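Local coordinates for protein glucosamine kinase (Streptacidiphilus jiangxiensis, PDB 6HWJ) that catalyses the magnesium-dependent transfer of phosphate from ATP to D-glucosamine, giving D-glucosamine 6-phosphate, and acts more weakly on glucose, at residues D245-G250 with E285-A290. Sequence-based numbering, arbitrary orientation.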
ATOM      1  N   ASP A 245      16.614  16.815   1.958  1.00 43.37           N
ATOM      2  CA  ASP A 245      15.467  16.025   1.511  1.00 41.68           C
ATOM      3  C   ASP A 245      14.956  16.515   0.159  1.00 41.24           C
ATOM      4  O   ASP A 245      14.841  15.739  -0.798  1.00 42.93           O
ATOM      5  CB  ASP A 245      14.343  16.089   2.545  1.00 46.37           C
ATOM      6  CG  ASP A 245      14.636  15.273   3.788  1.00 53.26           C
ATOM      7  OD1 ASP A 245      15.415  14.299   3.698  1.00 55.60           O
ATOM      8  OD2 ASP A 245      14.070  15.602   4.850  1.00 53.57           O
ATOM      9  N   VAL A 246      14.624  17.811   0.065  1.00 38.96           N
ATOM     10  CA  VAL A 246      14.009  18.304  -1.164  1.00 39.22           C
ATOM     11  C   VAL A 246      15.014  18.249  -2.302  1.00 43.19           C
ATOM     12  O   VAL A 246      14.644  17.984  -3.452  1.00 44.23           O
ATOM     13  CB  VAL A 246      13.448  19.724  -0.970  1.00 40.78           C
ATOM     14  CG1 VAL A 246      12.398  19.729   0.129  1.00 38.36           C
ATOM     15  CG2 VAL A 246      14.567  20.727  -0.658  1.00 44.31           C
ATOM     16  N   ALA A 247      16.297  18.488  -2.006  1.00 41.53           N
ATOM     17  CA  ALA A 247      17.325  18.343  -3.029  1.00 43.07           C
ATOM     18  C   ALA A 247      17.392  16.907  -3.538  1.00 43.62           C
ATOM     19  O   ALA A 247      17.497  16.671  -4.748  1.00 45.84           O
ATOM     20  CB  ALA A 247      18.675  18.787  -2.477  1.00 41.71           C
ATOM     21  N   ALA A 248      17.335  15.931  -2.626  1.00 41.06           N
ATOM     22  CA  ALA A 248      17.283  14.531  -3.041  1.00 39.52           C
ATOM     23  C   ALA A 248      16.064  14.243  -3.911  1.00 38.55           C
ATOM     24  O   ALA A 248      16.153  13.475  -4.878  1.00 39.46           O
ATOM     25  CB  ALA A 248      17.270  13.616  -1.812  1.00 37.16           C
ATOM     26  N   TRP A 249      14.904  14.810  -3.562  1.00 39.28           N
ATOM     27  CA  TRP A 249      13.709  14.579  -4.379  1.00 36.50           C
ATOM     28  C   TRP A 249      13.966  14.991  -5.825  1.00 37.05           C
ATOM     29  O   TRP A 249      13.626  14.264  -6.767  1.00 35.32           O
ATOM     30  CB  TRP A 249      12.511  15.349  -3.833  1.00 34.79           C
ATOM     31  CG  TRP A 249      12.067  14.987  -2.440  1.00 36.82           C
ATOM     32  CD1 TRP A 249      12.507  13.946  -1.680  1.00 37.68           C
ATOM     33  CD2 TRP A 249      11.086  15.672  -1.651  1.00 36.94           C
ATOM     34  NE1 TRP A 249      11.873  13.946  -0.457  1.00 36.28           N
ATOM     35  CE2 TRP A 249      10.996  15.000  -0.415  1.00 35.91           C
ATOM     36  CE3 TRP A 249      10.285  16.797  -1.864  1.00 38.23           C
ATOM     37  CZ2 TRP A 249      10.151  15.421   0.598  1.00 37.71           C
ATOM     38  CZ3 TRP A 249       9.437  17.213  -0.857  1.00 36.19           C
ATOM     39  CH2 TRP A 249       9.365  16.519   0.358  1.00 37.53           C
ATOM     40  N   GLY A 250      14.559  16.169  -6.015  1.00 39.23           N
ATOM     41  CA  GLY A 250      14.795  16.668  -7.365  1.00 42.61           C
ATOM     42  C   GLY A 250      15.758  15.805  -8.154  1.00 41.23           C
ATOM     43  O   GLY A 250      15.546  15.547  -9.343  1.00 41.36           O
ATOM     44  N   GLU A 285      12.014  24.121  -8.585  1.00 60.09           N
ATOM     45  CA  GLU A 285      11.452  24.915  -7.505  1.00 64.60           C
ATOM     46  C   GLU A 285      11.294  24.130  -6.211  1.00 56.27           C
ATOM     47  O   GLU A 285      10.899  24.711  -5.198  1.00 51.33           O
ATOM     48  CB  GLU A 285      10.101  25.492  -7.941  1.00 75.20           C
ATOM     49  CG  GLU A 285      10.202  26.441  -9.132  1.00 85.92           C
ATOM     50  CD  GLU A 285      11.079  27.651  -8.849  1.00 95.20           C
ATOM     51  OE1 GLU A 285      11.010  28.192  -7.724  1.00 97.66           O
ATOM     52  OE2 GLU A 285      11.843  28.056  -9.750  1.00 98.97           O
ATOM     53  N   LEU A 286      11.608  22.831  -6.210  1.00 51.80           N
ATOM     54  CA  LEU A 286      11.552  22.055  -4.978  1.00 45.76           C
ATOM     55  C   LEU A 286      12.526  22.578  -3.932  1.00 44.39           C
ATOM     56  O   LEU A 286      12.299  22.397  -2.734  1.00 38.17           O
ATOM     57  CB  LEU A 286      11.850  20.587  -5.281  1.00 45.96           C
ATOM     58  CG  LEU A 286      10.739  19.852  -6.037  1.00 48.64           C
ATOM     59  CD1 LEU A 286      11.212  18.463  -6.437  1.00 50.93           C
ATOM     60  CD2 LEU A 286       9.482  19.770  -5.184  1.00 48.15           C
ATOM     61  N   ASP A 287      13.617  23.217  -4.356  1.00 50.64           N
ATOM     62  CA  ASP A 287      14.605  23.684  -3.388  1.00 61.66           C
ATOM     63  C   ASP A 287      14.011  24.701  -2.422  1.00 55.62           C
ATOM     64  O   ASP A 287      14.488  24.833  -1.291  1.00 57.59           O
ATOM     65  CB  ASP A 287      15.814  24.277  -4.116  1.00 77.90           C
ATOM     66  CG  ASP A 287      16.533  23.253  -4.977  1.00 89.56           C
ATOM     67  OD1 ASP A 287      16.499  22.052  -4.630  1.00 92.01           O
ATOM     68  OD2 ASP A 287      17.130  23.648  -6.002  1.00 94.84           O
ATOM     69  N   ALA A 288      12.971  25.415  -2.835  1.00 51.75           N
ATOM     70  CA  ALA A 288      12.334  26.403  -1.976  1.00 53.58           C
ATOM     71  C   ALA A 288      11.301  25.804  -1.031  1.00 54.20           C
ATOM     72  O   ALA A 288      10.688  26.547  -0.261  1.00 55.94           O
ATOM     73  CB  ALA A 288      11.658  27.479  -2.824  1.00 55.29           C
ATOM     74  N   LEU A 289      11.098  24.490  -1.062  1.00 50.56           N
ATOM     75  CA  LEU A 289      10.073  23.842  -0.254  1.00 48.98           C
ATOM     76  C   LEU A 289      10.640  23.174   0.992  1.00 46.34           C
ATOM     77  O   LEU A 289       9.959  22.359   1.613  1.00 42.69           O
ATOM     78  CB  LEU A 289       9.310  22.819  -1.095  1.00 50.13           C
ATOM     79  CG  LEU A 289       8.603  23.415  -2.315  1.00 52.65           C
ATOM     80  CD1 LEU A 289       7.855  22.349  -3.055  1.00 51.61           C
ATOM     81  CD2 LEU A 289       7.670  24.567  -1.928  1.00 54.90           C
ATOM     82  N   ALA A 290      11.869  23.506   1.373  1.00 43.78           N
ATOM     83  CA  ALA A 290      12.409  23.021   2.633  1.00 42.86           C
ATOM     84  C   ALA A 290      11.519  23.474   3.783  1.00 43.42           C
ATOM     85  O   ALA A 290      11.050  24.610   3.813  1.00 44.71           O
ATOM     86  CB  ALA A 290      13.833  23.526   2.838  1.00 44.64           C
TER
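Val246 and the turn of chain around Leu286 carry this contact: the isopropyl group of the valine is pressed against backbone, with Val246 CB 3.4 Å from the carbonyl oxygen Leu286 O. Its two methyls straddle that oxygen, Val246 CG2 being the nearer at 3.5 Å from Leu286 O. CG1, which sits beside the backbone N of its own residue (chi1 -60°), goes on to reach 3.9 Å from Leu289 O, close to the start of Ala290, while CG2 lies 4.0 Å from Asp287 CA. A short branched side chain suits the place because the backbones come near, Val246 CA and Asp287 CA being 5.9 Å apart. The carbonyl faced by the valine already accepts a bond from Leu289 N, which probably makes it tolerable to press a hydrocarbon against it.

Leu286 answers from the other segment. Its extended side chain (chi2 173°) delivers CD1 to the next helical turn, 4.3 Å from Trp249 CB and against the bare backbone of Gly250, where it lies 4.1 Å from both N and CA. Asp287 starts out directed away from the helix, yet its OD1 passes Ala247 CA at 4.1 Å, a loose contact at the margin.

Trp249 touches Leu286 through CB, whereas its indole lies over the preceding turn of its own helix, with Asp245 O and Val246 CA above one face near the rim. Leu397, from a loop, touches Trp249, Leu286 and Leu289, adding to the apolar cluster. Trp249 NE1 and Asp245 OD1 bind a buffer molecule, probably from crystallisation.

Helices 243-263 and 266-284 form a helical hairpin, and the contact brings the 3-10 turn that follows the second back against the beginning of the first, away from the magnesium and substrate sites.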